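Local coordinates for glutamine--tRNA ligase (Saccharomyces cerevisiae, PDB 3TL4), which attaches glutamine to tRNA(Gln) at the expense of ATP, and is represented here by its appended tRNA-binding domain, at residues I73-G76 with I77-G80. Residues are numbered along the deposited sequence; the frame is centred on the assembly and turned at random.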
# COMPACT_ATOMS: atom_id res chain seq x y z
N ILE A 73 -3.01 -14.57 -1.79
CA ILE A 73 -2.30 -13.29 -1.84
C ILE A 73 -1.41 -13.19 -3.08
O ILE A 73 -1.43 -12.19 -3.79
CB ILE A 73 -1.44 -13.08 -0.59
CG1 ILE A 73 -2.17 -13.58 0.66
CG2 ILE A 73 -1.03 -11.61 -0.46
CD1 ILE A 73 -1.40 -13.36 1.97
N VAL A 74 -0.63 -14.23 -3.35
CA VAL A 74 0.20 -14.24 -4.55
C VAL A 74 -0.61 -14.04 -5.85
O VAL A 74 -0.26 -13.22 -6.70
CB VAL A 74 1.04 -15.51 -4.65
CG1 VAL A 74 1.75 -15.56 -5.99
CG2 VAL A 74 2.05 -15.57 -3.49
N ASN A 75 -1.71 -14.78 -6.00
CA ASN A 75 -2.55 -14.63 -7.17
C ASN A 75 -3.11 -13.21 -7.29
O ASN A 75 -3.23 -12.66 -8.38
CB ASN A 75 -3.71 -15.64 -7.15
CG ASN A 75 -3.23 -17.08 -7.25
OD1 ASN A 75 -2.19 -17.39 -7.87
ND2 ASN A 75 -3.99 -17.99 -6.65
N GLY A 76 -3.44 -12.61 -6.15
CA GLY A 76 -3.92 -11.25 -6.11
C GLY A 76 -2.86 -10.27 -6.58
O GLY A 76 -3.15 -9.34 -7.32
N ILE A 77 -1.62 -10.48 -6.15
CA ILE A 77 -0.54 -9.63 -6.63
C ILE A 77 -0.40 -9.82 -8.13
O ILE A 77 -0.57 -8.87 -8.90
CB ILE A 77 0.80 -9.93 -5.90
CG1 ILE A 77 0.73 -9.46 -4.45
CG2 ILE A 77 1.95 -9.26 -6.61
CD1 ILE A 77 1.77 -10.10 -3.52
N ILE A 78 -0.11 -11.04 -8.58
CA ILE A 78 0.22 -11.23 -9.98
C ILE A 78 -0.94 -10.91 -10.93
O ILE A 78 -0.71 -10.53 -12.07
CB ILE A 78 0.84 -12.62 -10.31
CG1 ILE A 78 -0.17 -13.74 -10.11
CG2 ILE A 78 2.10 -12.83 -9.50
CD1 ILE A 78 0.22 -15.02 -10.84
N ASN A 79 -2.18 -11.01 -10.45
CA ASN A 79 -3.31 -10.62 -11.30
C ASN A 79 -3.73 -9.14 -11.18
O ASN A 79 -4.68 -8.73 -11.82
CB ASN A 79 -4.50 -11.58 -11.14
CG ASN A 79 -5.44 -11.16 -10.05
OD1 ASN A 79 -5.10 -10.33 -9.21
ND2 ASN A 79 -6.64 -11.74 -10.03
N GLY A 80 -3.04 -8.35 -10.37
CA GLY A 80 -3.28 -6.91 -10.34
C GLY A 80 -4.38 -6.46 -9.39
O GLY A 80 -4.73 -5.29 -9.35
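Ile77 lies one helical turn after Ile73, near the C-terminal end of helix 70-78. Its side chain runs back along that turn. Ile77 CB rests 3.5 Å from Val74 O. Ile77 CG1 stands beside the backbone N (chi1 -70°), which brings it to 3.5 Å from Ile73 O. The extended tip, Ile77 CD1, passes that same oxygen and ends 4.4 Å from Ile73 CG2, a loose apolar contact. Ile73 O also accepts the backbone hydrogen bond from Ile77 N, at 2.9 Å. The next two backbone hydrogen bonds of the helix run from Ile78 N to Val74 O, nearly straight at 175°, and from Asn79 N to Asn75 O. Val74 CG1 and Ile78 CG2 meet loosely at 4.5 Å. Gly80 then ends the helix in a Schellman motif. Its phi is positive (87°), and Gly80 N bonds back to Ile77 O at 2.9 Å. Asn79 ND2 hydrogen-bonds Asp81 OD2, just past the turn.

Ile78 touches Pro42 and Tyr45 of a loop. Within this RNA-binding domain the helix packs against helices 49-62 and 85-98: Ile73 and Val74 reach Leu58 and Ile77 reaches Leu54 of the first, while Ile73 meets Val95 and Ile77 meets Val88 of the second.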